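Long-range contacts in lysosome-associated membrane glycoprotein 2 (Mus musculus, PDB 5GV3), which supports lysosome biogenesis and autophagy and helps keep the lysosomal lumen acidic by directly inhibiting the proton channel TMEM175, the chain here being its first lumenal domain: residues 22-27 against 134-139; 85-90 against 106-111; 127-132 against 141-146; 18-23 against 38-43. All blocks are in the same frame, centred on the assembly; numbering follows the deposited sequence.

Interaction 1 (22-27 against 134-139); sequences FTITYE and TPVVQK. With NAG (2-acetamido-2-deoxy-beta-D-glucopyranose), chain P; NAG (2-acetamido-2-deoxy-beta-D-glucopyranose), chain M.
Thr23 and Val137 exchange two backbone hydrogen bonds: Thr23 N to Val137 O and Val137 N to Thr23 O, each 2.8 Å long and nearly straight. One step along, Thr25 N donates to Pro135 O over 3.1 Å. On the threonine face a water donates to both Thr23 O and Pro135 O and is hydrogen-bonded to Thr25 OG1. The hydroxyls of Thr23 and Thr25 have further partners in Thr37 and Thr35 of strand 32-39. This is the antiparallel pairing of strands 11-28 and 136-146, with Thr23-Val137 a hydrogen-bonded pair flanked by the non-hydrogen-bonded pairs Phe22-Gln138 and Ile24-Val136. On the buried face, Gln138 CG is set opposite its carbonyl carbon (chi1 -52°) and meets the edge of the Phe22 ring, 3.7 Å from CD1; the amide stands almost perpendicular to the ring, its OE1 hydrogen-bonded to Tyr140 OH. Ile24 and Val136 lie side by side there, with Ile24 CG1 4.2 Å from Val136 CG2, against Tyr90 and Leu88. On the other face Thr23 CB rests on Val137 CB. Pro135, which follows a cis peptide bond, sets its CB 3.4 Å from Thr25 O and 3.5 Å from C8, the acetamide methyl of the N-acetylglucosamine of chain P.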
# COMPACT_ATOMS: atom_id res chain seq x y z
N PHE A 22 -5.02 8.50 0.94
CA PHE A 22 -4.18 9.30 0.06
C PHE A 22 -4.75 10.69 -0.15
O PHE A 22 -5.88 10.85 -0.60
CB PHE A 22 -4.04 8.62 -1.30
CG PHE A 22 -3.47 7.23 -1.22
CD1 PHE A 22 -2.14 7.03 -0.91
CD2 PHE A 22 -4.28 6.13 -1.43
CE1 PHE A 22 -1.62 5.76 -0.82
CE2 PHE A 22 -3.76 4.85 -1.34
CZ PHE A 22 -2.44 4.66 -1.03
N THR A 23 -3.96 11.69 0.21
CA THR A 23 -4.38 13.07 0.02
C THR A 23 -3.75 13.58 -1.28
O THR A 23 -2.54 13.73 -1.37
CB THR A 23 -3.98 13.94 1.21
OG1 THR A 23 -4.49 13.36 2.41
CG2 THR A 23 -4.55 15.34 1.07
N ILE A 24 -4.59 13.79 -2.29
CA ILE A 24 -4.11 14.15 -3.62
C ILE A 24 -4.49 15.57 -4.03
O ILE A 24 -5.66 15.96 -3.94
CB ILE A 24 -4.64 13.17 -4.69
CG1 ILE A 24 -4.26 11.73 -4.34
CG2 ILE A 24 -4.10 13.56 -6.09
CD1 ILE A 24 -4.87 10.70 -5.25
N THR A 25 -3.50 16.34 -4.45
CA THR A 25 -3.74 17.66 -5.01
C THR A 25 -3.64 17.58 -6.53
O THR A 25 -2.64 17.11 -7.05
CB THR A 25 -2.75 18.71 -4.48
OG1 THR A 25 -2.79 18.74 -3.05
CG2 THR A 25 -3.10 20.11 -5.02
N TYR A 26 -4.67 18.04 -7.23
CA TYR A 26 -4.65 18.04 -8.69
C TYR A 26 -5.08 19.40 -9.24
O TYR A 26 -5.79 20.15 -8.58
CB TYR A 26 -5.53 16.93 -9.24
CG TYR A 26 -6.99 17.04 -8.85
CD1 TYR A 26 -7.43 16.59 -7.61
CD2 TYR A 26 -7.93 17.54 -9.74
CE1 TYR A 26 -8.77 16.68 -7.25
CE2 TYR A 26 -9.27 17.62 -9.39
CZ TYR A 26 -9.68 17.19 -8.15
OH TYR A 26 -11.01 17.27 -7.80
N GLU A 27 -4.66 19.70 -10.47
CA GLU A 27 -4.98 20.99 -11.06
C GLU A 27 -6.42 21.03 -11.56
O GLU A 27 -6.92 20.10 -12.19
CB GLU A 27 -4.03 21.30 -12.23
CG GLU A 27 -4.33 22.64 -12.90
CD GLU A 27 -3.38 22.97 -14.05
OE1 GLU A 27 -2.48 22.16 -14.34
OE2 GLU A 27 -3.54 24.05 -14.65
N THR A 134 4.75 14.93 -2.81
CA THR A 134 4.06 15.95 -3.61
C THR A 134 3.86 15.51 -5.06
O THR A 134 4.81 15.09 -5.72
CB THR A 134 4.85 17.27 -3.58
OG1 THR A 134 4.96 17.72 -2.23
CG2 THR A 134 4.18 18.34 -4.43
N PRO A 135 2.62 15.60 -5.57
CA PRO A 135 1.40 16.17 -4.98
C PRO A 135 0.57 15.19 -4.16
O PRO A 135 -0.63 15.40 -4.01
CB PRO A 135 0.61 16.59 -6.21
CG PRO A 135 0.93 15.53 -7.21
CD PRO A 135 2.37 15.11 -6.94
N VAL A 136 1.19 14.14 -3.62
CA VAL A 136 0.42 13.14 -2.89
C VAL A 136 0.95 12.92 -1.47
O VAL A 136 2.14 12.70 -1.27
CB VAL A 136 0.43 11.78 -3.62
CG1 VAL A 136 -0.36 10.76 -2.84
CG2 VAL A 136 -0.14 11.93 -5.04
N VAL A 137 0.06 13.01 -0.48
CA VAL A 137 0.42 12.62 0.87
C VAL A 137 -0.15 11.23 1.17
O VAL A 137 -1.37 11.03 1.16
CB VAL A 137 -0.10 13.64 1.90
CG1 VAL A 137 0.11 13.13 3.32
CG2 VAL A 137 0.60 14.98 1.70
N GLN A 138 0.74 10.27 1.41
CA GLN A 138 0.34 8.90 1.71
C GLN A 138 0.38 8.62 3.20
O GLN A 138 1.36 8.93 3.87
CB GLN A 138 1.24 7.91 0.96
CG GLN A 138 1.34 8.19 -0.53
CD GLN A 138 2.27 7.26 -1.26
OE1 GLN A 138 2.83 6.34 -0.67
NE2 GLN A 138 2.44 7.49 -2.56
N LYS A 139 -0.70 8.05 3.74
CA LYS A 139 -0.73 7.67 5.14
C LYS A 139 -1.06 6.18 5.29
O LYS A 139 -1.99 5.68 4.67
CB LYS A 139 -1.74 8.52 5.92
CG LYS A 139 -1.31 9.98 6.10
CD LYS A 139 -2.32 10.75 6.93
CE LYS A 139 -1.90 12.19 7.17
NZ LYS A 139 -0.65 12.24 7.97
C1 NAG P . -1.72 23.68 -9.22
C2 NAG P . -0.99 22.48 -9.81
C3 NAG P . 0.09 22.92 -10.80
C4 NAG P . -0.48 23.88 -11.83
C5 NAG P . -1.15 25.05 -11.13
C6 NAG P . -1.79 26.03 -12.08
C7 NAG P . -1.01 20.57 -8.26
C8 NAG P . -0.25 19.84 -7.20
N2 NAG P . -0.41 21.65 -8.77
O3 NAG P . 0.62 21.77 -11.44
O4 NAG P . 0.58 24.37 -12.66
O5 NAG P . -2.20 24.54 -10.28
O6 NAG P . -2.78 26.80 -11.41
O7 NAG P . -2.12 20.19 -8.65
C1 NAG M . -6.63 9.69 6.79
C2 NAG M . -7.93 10.16 7.47
C3 NAG M . -7.60 11.04 8.67
C4 NAG M . -6.63 10.34 9.60
C5 NAG M . -5.39 9.87 8.83
C6 NAG M . -4.45 9.04 9.68
C7 NAG M . -9.98 10.38 6.13
C8 NAG M . -10.74 11.23 5.16
N2 NAG M . -8.79 10.86 6.54
O3 NAG M . -8.80 11.36 9.37
O4 NAG M . -6.23 11.22 10.65
O5 NAG M . -5.80 9.03 7.75
O6 NAG M . -5.06 7.80 10.02
O7 NAG M . -10.41 9.30 6.53
O HOH W 1 -3.27 11.02 3.21
O HOH W 2 -1.91 16.58 -1.67

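Interaction 2 (85-90 against 106-111); sequences DIVLSY and VHTVKN. With NAG (2-acetamido-2-deoxy-beta-D-glucopyranose), chain O.
Tyr90 and His107 form a hydrogen-bonded antiparallel pair, with His107 N to Tyr90 O at 2.7 Å and Tyr90 N to His107 O at 2.9 Å. Their side chains meet as well: His107 CB sits over one face of the phenol in a CH-pi contact, 4.0 Å from the ring centroid, while the imidazole runs obliquely past the ring. The Tyr90 ring reaches this place because CG lies between the backbone N and the carbonyl carbon (chi1 60°), which swings it across toward the partner strand, where CE1 also meets Val109 CG2 at 4.1 Å. Leu88 and Val109 repeat the double backbone bond. On the opposite face Val87 CG1 presses on Thr108 CG2 at a tight 3.5 Å, and Ser89 OG and Thr108 OG1 share a weak hydrogen bond. At the far end Asn111 N donates to Ile86 O over 3.0 Å, and a water links Ile86 N to Asn111 O. The Asn111 side chain is positioned from outside, its OD1 accepting from Glu113 N. Strand 106-117 is one edge strand of a four-stranded antiparallel sheet within this chain; strand 68-76 flanks 81-91 on its other side, and Leu88, Tyr90 and Val109 pack on Val136 of strand 136-146.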
# COMPACT_ATOMS: atom_id res chain seq x y z
N ASP A 85 9.36 -0.38 -3.64
CA ASP A 85 8.57 -0.04 -4.82
C ASP A 85 7.09 0.19 -4.53
O ASP A 85 6.23 -0.33 -5.23
CB ASP A 85 8.68 -1.13 -5.89
CG ASP A 85 10.10 -1.35 -6.36
OD1 ASP A 85 10.84 -0.37 -6.55
OD2 ASP A 85 10.49 -2.52 -6.52
N ILE A 86 6.80 0.97 -3.50
CA ILE A 86 5.43 1.34 -3.24
C ILE A 86 5.02 2.35 -4.30
O ILE A 86 5.66 3.38 -4.47
CB ILE A 86 5.24 1.93 -1.84
CG1 ILE A 86 5.67 0.93 -0.77
CG2 ILE A 86 3.78 2.34 -1.63
CD1 ILE A 86 5.67 1.49 0.63
N VAL A 87 3.97 2.02 -5.04
CA VAL A 87 3.52 2.87 -6.14
C VAL A 87 2.02 3.12 -6.08
O VAL A 87 1.22 2.20 -5.90
CB VAL A 87 3.86 2.23 -7.50
CG1 VAL A 87 3.24 3.03 -8.63
CG2 VAL A 87 5.37 2.13 -7.69
N LEU A 88 1.65 4.39 -6.24
CA LEU A 88 0.25 4.78 -6.35
C LEU A 88 -0.02 5.32 -7.75
O LEU A 88 0.74 6.15 -8.25
CB LEU A 88 -0.09 5.84 -5.30
CG LEU A 88 -1.52 6.40 -5.34
CD1 LEU A 88 -2.48 5.39 -4.77
CD2 LEU A 88 -1.60 7.71 -4.58
N SER A 89 -1.08 4.83 -8.38
CA SER A 89 -1.51 5.38 -9.66
C SER A 89 -2.93 5.90 -9.53
O SER A 89 -3.81 5.22 -9.01
CB SER A 89 -1.44 4.33 -10.77
OG SER A 89 -0.12 3.84 -10.90
N TYR A 90 -3.14 7.13 -9.97
CA TYR A 90 -4.47 7.70 -9.92
C TYR A 90 -4.86 8.32 -11.26
O TYR A 90 -4.02 8.84 -11.99
CB TYR A 90 -4.61 8.71 -8.78
CG TYR A 90 -3.69 9.91 -8.81
CD1 TYR A 90 -2.41 9.84 -8.29
CD2 TYR A 90 -4.12 11.12 -9.33
CE1 TYR A 90 -1.57 10.93 -8.30
CE2 TYR A 90 -3.28 12.23 -9.35
CZ TYR A 90 -2.01 12.13 -8.83
OH TYR A 90 -1.19 13.23 -8.84
N VAL A 106 -3.62 8.86 -16.37
CA VAL A 106 -3.05 8.32 -15.16
C VAL A 106 -1.82 9.09 -14.71
O VAL A 106 -1.00 9.49 -15.52
CB VAL A 106 -2.67 6.84 -15.37
CG1 VAL A 106 -2.00 6.26 -14.12
CG2 VAL A 106 -3.92 6.06 -15.71
N HIS A 107 -1.74 9.36 -13.42
CA HIS A 107 -0.51 9.85 -12.86
C HIS A 107 0.03 8.84 -11.86
O HIS A 107 -0.73 8.15 -11.18
CB HIS A 107 -0.68 11.22 -12.21
CG HIS A 107 -1.09 12.30 -13.17
ND1 HIS A 107 -0.26 12.73 -14.18
CD2 HIS A 107 -2.18 13.09 -13.22
CE1 HIS A 107 -0.85 13.69 -14.86
NE2 HIS A 107 -2.01 13.95 -14.29
N THR A 108 1.35 8.75 -11.78
CA THR A 108 2.00 7.75 -10.95
C THR A 108 2.99 8.42 -10.01
O THR A 108 3.80 9.25 -10.42
CB THR A 108 2.72 6.70 -11.81
OG1 THR A 108 1.79 6.09 -12.71
CG2 THR A 108 3.34 5.62 -10.94
N VAL A 109 2.88 8.11 -8.73
CA VAL A 109 3.83 8.63 -7.76
C VAL A 109 4.60 7.46 -7.18
O VAL A 109 4.02 6.44 -6.83
CB VAL A 109 3.15 9.44 -6.66
CG1 VAL A 109 4.17 9.98 -5.67
CG2 VAL A 109 2.36 10.58 -7.28
N LYS A 110 5.92 7.60 -7.12
CA LYS A 110 6.76 6.53 -6.61
C LYS A 110 7.27 6.88 -5.21
O LYS A 110 7.58 8.03 -4.91
CB LYS A 110 7.91 6.28 -7.59
CG LYS A 110 8.39 4.84 -7.64
CD LYS A 110 9.29 4.64 -8.85
CE LYS A 110 8.49 4.74 -10.15
NZ LYS A 110 9.24 4.26 -11.34
N ASN A 111 7.36 5.86 -4.36
CA ASN A 111 7.84 6.03 -3.00
C ASN A 111 9.25 5.48 -2.90
O ASN A 111 9.49 4.32 -3.25
CB ASN A 111 6.90 5.32 -2.02
CG ASN A 111 7.16 5.68 -0.57
OD1 ASN A 111 8.30 5.80 -0.15
ND2 ASN A 111 6.08 5.84 0.20
C1 NAG O . 8.95 -4.67 -8.03
C2 NAG O . 9.95 -5.73 -8.51
C3 NAG O . 10.04 -5.70 -10.04
C4 NAG O . 8.64 -5.77 -10.66
C5 NAG O . 7.74 -4.71 -10.03
C6 NAG O . 6.31 -4.75 -10.50
C7 NAG O . 12.24 -6.41 -7.91
C8 NAG O . 13.52 -5.99 -7.25
N2 NAG O . 11.26 -5.50 -7.91
O3 NAG O . 10.84 -6.77 -10.51
O4 NAG O . 8.71 -5.55 -12.06
O5 NAG O . 7.70 -4.90 -8.61
O6 NAG O . 5.49 -3.91 -9.70
O7 NAG O . 12.11 -7.51 -8.43
O HOH W 3 8.72 2.25 -1.99
O HOH W 4 4.26 5.60 -3.89

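Interaction 3 (127-132 against 141-146); sequences SVLTYN and WGIHLQ. With NAG (2-acetamido-2-deoxy-beta-D-glucopyranose), chain M.
Trp141 turns its CB toward residues 127 and 128 while its indole leads away from them toward the sugar. The contact lies at the open end of the beta hairpin formed by strands 129-133 and 136-146, where Gly142 and Ile143 both face Cys125 in a G1 beta bulge; Gly142, with its positive phi, takes the turn of the chain. No hydrogen bond joins the two segments. Ser127 O instead receives a CA-H...O contact from Trp141 CA at 3.4 Å, and the Trp141 CB lies equally close to that oxygen. Val128 CG2 packs 3.8 Å from Trp141 CB and approaches the indole obliquely. With chi1 at 73°, Trp141 CG is tucked between its own N and carbonyl carbon, and this sends the ring out toward the glycan on Asn21. Next along, the side chains of Leu129 and Ile143 cross at about a right angle, their CD1 atoms 4.0 Å apart; Ile143 also touches Trp18 and Leu129 touches Glu163. Trp141 and Val128 thus make a surface patch for the first sugar of that glycan. The sugar's exocyclic O6 lies 3.1 Å above one indole face, offset toward the rim, and Val128 CG2 is 3.7 Å from the same oxygen.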
# COMPACT_ATOMS: atom_id res chain seq x y z
N SER A 127 0.54 2.46 14.42
CA SER A 127 0.76 3.92 14.21
C SER A 127 0.78 4.43 12.75
O SER A 127 1.10 3.70 11.81
CB SER A 127 2.08 4.38 14.85
OG SER A 127 2.20 3.96 16.18
N VAL A 128 0.52 5.72 12.58
CA VAL A 128 0.45 6.36 11.27
C VAL A 128 1.80 6.70 10.65
O VAL A 128 2.52 7.57 11.13
CB VAL A 128 -0.39 7.66 11.33
CG1 VAL A 128 -0.39 8.39 9.97
CG2 VAL A 128 -1.81 7.34 11.77
N LEU A 129 2.14 6.01 9.57
CA LEU A 129 3.33 6.35 8.81
C LEU A 129 2.94 7.32 7.68
O LEU A 129 2.03 7.03 6.90
CB LEU A 129 4.02 5.10 8.25
CG LEU A 129 4.26 4.01 9.31
CD1 LEU A 129 4.95 2.78 8.73
CD2 LEU A 129 5.05 4.57 10.49
N THR A 130 3.57 8.49 7.65
CA THR A 130 3.24 9.51 6.66
C THR A 130 4.39 9.73 5.69
O THR A 130 5.54 9.90 6.11
CB THR A 130 2.90 10.86 7.31
OG1 THR A 130 1.86 10.69 8.28
CG2 THR A 130 2.43 11.87 6.27
N TYR A 131 4.08 9.71 4.40
CA TYR A 131 5.07 9.98 3.37
C TYR A 131 4.60 11.13 2.49
O TYR A 131 3.60 11.04 1.79
CB TYR A 131 5.34 8.72 2.54
CG TYR A 131 5.86 7.58 3.38
CD1 TYR A 131 4.98 6.71 4.00
CD2 TYR A 131 7.22 7.40 3.58
CE1 TYR A 131 5.44 5.68 4.79
CE2 TYR A 131 7.70 6.36 4.36
CZ TYR A 131 6.80 5.50 4.97
OH TYR A 131 7.26 4.47 5.75
N ASN A 132 5.33 12.24 2.57
CA ASN A 132 5.00 13.42 1.79
C ASN A 132 5.62 13.34 0.40
O ASN A 132 6.81 13.61 0.23
CB ASN A 132 5.45 14.68 2.52
CG ASN A 132 4.88 14.77 3.92
OD1 ASN A 132 3.73 15.18 4.12
ND2 ASN A 132 5.67 14.36 4.91
N TRP A 141 -1.37 2.95 8.34
CA TRP A 141 -1.43 2.60 9.76
C TRP A 141 -2.15 1.28 10.04
O TRP A 141 -2.66 0.64 9.13
CB TRP A 141 -2.08 3.74 10.56
CG TRP A 141 -3.59 3.88 10.38
CD1 TRP A 141 -4.57 3.41 11.22
CD2 TRP A 141 -4.27 4.56 9.31
NE1 TRP A 141 -5.81 3.75 10.73
CE2 TRP A 141 -5.66 4.45 9.57
CE3 TRP A 141 -3.84 5.24 8.17
CZ2 TRP A 141 -6.61 5.00 8.71
CZ3 TRP A 141 -4.79 5.79 7.32
CH2 TRP A 141 -6.16 5.66 7.59
N GLY A 142 -2.18 0.87 11.31
CA GLY A 142 -2.84 -0.35 11.72
C GLY A 142 -2.25 -1.56 11.02
O GLY A 142 -2.97 -2.48 10.65
N ILE A 143 -0.93 -1.55 10.86
CA ILE A 143 -0.24 -2.52 10.02
C ILE A 143 0.13 -3.79 10.77
O ILE A 143 0.80 -3.73 11.80
CB ILE A 143 1.05 -1.91 9.42
CG1 ILE A 143 0.73 -0.66 8.61
CG2 ILE A 143 1.81 -2.95 8.59
CD1 ILE A 143 1.95 0.19 8.26
N HIS A 144 -0.33 -4.93 10.27
CA HIS A 144 0.16 -6.23 10.70
C HIS A 144 0.59 -6.98 9.44
O HIS A 144 -0.26 -7.36 8.63
CB HIS A 144 -0.92 -7.01 11.46
CG HIS A 144 -1.30 -6.38 12.76
ND1 HIS A 144 -2.16 -5.30 12.83
CD2 HIS A 144 -0.89 -6.62 14.03
CE1 HIS A 144 -2.29 -4.93 14.10
NE2 HIS A 144 -1.53 -5.71 14.84
N LEU A 145 1.89 -7.20 9.28
CA LEU A 145 2.39 -7.71 8.02
C LEU A 145 3.40 -8.84 8.15
O LEU A 145 4.28 -8.79 9.00
CB LEU A 145 3.00 -6.57 7.22
CG LEU A 145 3.75 -6.92 5.93
CD1 LEU A 145 2.81 -7.56 4.93
CD2 LEU A 145 4.37 -5.67 5.34
N GLN A 146 3.25 -9.86 7.31
CA GLN A 146 4.31 -10.84 7.12
C GLN A 146 4.31 -11.38 5.69
O GLN A 146 3.36 -12.01 5.24
CB GLN A 146 4.21 -12.01 8.10
CG GLN A 146 5.41 -12.96 7.97
CD GLN A 146 5.37 -14.14 8.92
OE1 GLN A 146 4.36 -14.42 9.56
NE2 GLN A 146 6.50 -14.84 9.03
C1 NAG M . -6.63 9.69 6.79
C2 NAG M . -7.93 10.16 7.47
C3 NAG M . -7.60 11.04 8.67
C4 NAG M . -6.63 10.34 9.60
C5 NAG M . -5.39 9.87 8.83
C6 NAG M . -4.45 9.04 9.68
C7 NAG M . -9.98 10.38 6.13
C8 NAG M . -10.74 11.23 5.16
N2 NAG M . -8.79 10.86 6.54
O3 NAG M . -8.80 11.36 9.37
O4 NAG M . -6.23 11.22 10.65
O5 NAG M . -5.80 9.03 7.75
O6 NAG M . -5.06 7.80 10.02
O7 NAG M . -10.41 9.30 6.53

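Interaction 4 (18-23 against 38-43); sequences WEMNFT and IAVPDK. With ZN (zinc ion), chain E; NAG (2-acetamido-2-deoxy-beta-D-glucopyranose), chain M.
Ile38 N donates to Phe22 O over 2.8 Å, and Phe22 N returns a 3.0 Å bond to Ile38 O. Both donors are tilted from the carbonyl planes, by 28° and 34° respectively. The next link, Val40 N to Met20 O, is weak at 3.3 Å; just past it a water accepts from Met20 N and donates to Val40 O, bridging the two backbones. Val40 points toward 18-23, and its CG2 touches two side chains: it lies 3.8 Å from Phe22 CE2, oblique to the ring, and 4.1 Å from Met20 CG, the two side chains running in the same direction. Met20 and Val40 both also touch Leu2, and Phe22 meets Trp70 beyond. On the other face Asn21 pairs with Ala39 without hydrogen bonds, and its CB rests 3.7 Å from Ala39 CA. Asn21 ND2 is joined covalently to C1 of the first sugar; a chi1 of 67° carries its amide outward over the strand. Nearby on that face, Glu19 binds a zinc ion through both carboxylate oxygens. The whole is a beta hairpin, strands 11-28 and 32-39, with an apolar face turned to the core and an N-glycosylation site on the outer one.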
# COMPACT_ATOMS: atom_id res chain seq x y z
N TRP A 18 -3.86 -3.77 7.23
CA TRP A 18 -3.47 -2.36 7.34
C TRP A 18 -4.56 -1.40 6.86
O TRP A 18 -5.56 -1.81 6.27
CB TRP A 18 -2.18 -2.10 6.54
CG TRP A 18 -2.38 -1.96 5.06
CD1 TRP A 18 -2.30 -0.80 4.35
CD2 TRP A 18 -2.68 -2.99 4.10
NE1 TRP A 18 -2.53 -1.04 3.03
CE2 TRP A 18 -2.77 -2.37 2.84
CE3 TRP A 18 -2.89 -4.37 4.18
CZ2 TRP A 18 -3.05 -3.07 1.67
CZ3 TRP A 18 -3.18 -5.07 3.02
CH2 TRP A 18 -3.26 -4.42 1.78
N GLU A 19 -4.37 -0.11 7.14
CA GLU A 19 -5.27 0.93 6.67
C GLU A 19 -4.47 2.00 5.92
O GLU A 19 -3.35 2.33 6.30
CB GLU A 19 -6.05 1.55 7.83
CG GLU A 19 -6.97 0.55 8.57
CD GLU A 19 -8.07 1.21 9.40
OE1 GLU A 19 -8.65 2.21 8.94
OE2 GLU A 19 -8.37 0.72 10.52
N MET A 20 -5.03 2.56 4.85
CA MET A 20 -4.34 3.63 4.13
C MET A 20 -5.28 4.66 3.53
O MET A 20 -6.42 4.35 3.19
CB MET A 20 -3.45 3.03 3.03
CG MET A 20 -4.18 2.11 2.05
SD MET A 20 -3.24 1.60 0.57
CE MET A 20 -1.74 1.08 1.28
N ASN A 21 -4.81 5.90 3.44
CA ASN A 21 -5.54 6.91 2.69
C ASN A 21 -4.53 7.81 1.97
O ASN A 21 -3.33 7.82 2.28
CB ASN A 21 -6.59 7.66 3.56
CG ASN A 21 -6.02 8.55 4.65
OD1 ASN A 21 -4.86 8.96 4.63
ND2 ASN A 21 -6.88 8.87 5.63
N PHE A 22 -5.02 8.50 0.94
CA PHE A 22 -4.18 9.30 0.06
C PHE A 22 -4.75 10.69 -0.15
O PHE A 22 -5.88 10.85 -0.60
CB PHE A 22 -4.04 8.62 -1.30
CG PHE A 22 -3.47 7.23 -1.22
CD1 PHE A 22 -2.14 7.03 -0.91
CD2 PHE A 22 -4.28 6.13 -1.43
CE1 PHE A 22 -1.62 5.76 -0.82
CE2 PHE A 22 -3.76 4.85 -1.34
CZ PHE A 22 -2.44 4.66 -1.03
N THR A 23 -3.96 11.69 0.21
CA THR A 23 -4.38 13.07 0.02
C THR A 23 -3.75 13.58 -1.28
O THR A 23 -2.54 13.73 -1.37
CB THR A 23 -3.98 13.94 1.21
OG1 THR A 23 -4.49 13.36 2.41
CG2 THR A 23 -4.55 15.34 1.07
N ILE A 38 -8.61 10.37 -0.28
CA ILE A 38 -9.24 9.10 -0.61
C ILE A 38 -8.94 8.06 0.45
O ILE A 38 -7.82 7.57 0.54
CB ILE A 38 -8.77 8.55 -1.95
CG1 ILE A 38 -9.03 9.55 -3.07
CG2 ILE A 38 -9.44 7.22 -2.25
CD1 ILE A 38 -8.50 9.08 -4.41
N ALA A 39 -9.94 7.71 1.26
CA ALA A 39 -9.79 6.57 2.16
C ALA A 39 -10.11 5.30 1.38
O ALA A 39 -11.17 5.19 0.78
CB ALA A 39 -10.69 6.71 3.37
N VAL A 40 -9.18 4.36 1.38
CA VAL A 40 -9.37 3.12 0.65
C VAL A 40 -10.22 2.21 1.50
O VAL A 40 -9.78 1.75 2.56
CB VAL A 40 -8.01 2.44 0.31
CG1 VAL A 40 -8.23 1.12 -0.39
CG2 VAL A 40 -7.15 3.37 -0.54
N PRO A 41 -11.46 1.95 1.06
CA PRO A 41 -12.35 1.12 1.88
C PRO A 41 -12.15 -0.34 1.54
O PRO A 41 -11.33 -0.66 0.69
CB PRO A 41 -13.74 1.58 1.45
CG PRO A 41 -13.54 1.86 -0.04
CD PRO A 41 -12.12 2.38 -0.19
N ASP A 42 -12.96 -1.20 2.13
CA ASP A 42 -12.88 -2.59 1.74
C ASP A 42 -14.16 -2.84 0.97
O ASP A 42 -15.26 -2.67 1.48
CB ASP A 42 -12.74 -3.52 2.95
CG ASP A 42 -12.41 -4.95 2.55
OD1 ASP A 42 -13.00 -5.45 1.57
OD2 ASP A 42 -11.53 -5.55 3.20
N LYS A 43 -13.95 -3.30 -0.26
CA LYS A 43 -14.82 -3.22 -1.43
C LYS A 43 -13.78 -3.12 -2.52
O LYS A 43 -13.98 -3.59 -3.64
CB LYS A 43 -15.77 -2.01 -1.45
CG LYS A 43 -17.09 -2.20 -0.72
CD LYS A 43 -17.95 -3.27 -1.37
CE LYS A 43 -19.27 -3.46 -0.65
NZ LYS A 43 -20.06 -4.58 -1.21
ZN ZN E . -9.64 2.26 10.67
C1 NAG M . -6.63 9.69 6.79
C2 NAG M . -7.93 10.16 7.47
C3 NAG M . -7.60 11.04 8.67
C4 NAG M . -6.63 10.34 9.60
C5 NAG M . -5.39 9.87 8.83
C6 NAG M . -4.45 9.04 9.68
C7 NAG M . -9.98 10.38 6.13
C8 NAG M . -10.74 11.23 5.16
N2 NAG M . -8.79 10.86 6.54
O3 NAG M . -8.80 11.36 9.37
O4 NAG M . -6.23 11.22 10.65
O5 NAG M . -5.80 9.03 7.75
O6 NAG M . -5.06 7.80 10.02
O7 NAG M . -10.41 9.30 6.53
O HOH W 5 -7.90 1.60 4.32

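Three of the four contacts belong to one mixed sheet. Strand 11-28 pairs with 32-39 in interaction 4 and with 136-146 in interaction 1, so those two share Phe22 and Thr23, their centres about 13 Å apart. Interaction 3 lies farther along the latter strand, its centre about 12 Å from that of interaction 4, and the Asn21 glycan touches all three. Interaction 2 belongs to the separate four-stranded sheet. Its side chains pack on those of interaction 1, centres about 11 Å apart, and together they form part of the apolar core between the two sheets. Along the chain, interaction 4 closes before 2 opens and 2 before 3; interaction 1 spans 2 and alternates with 3.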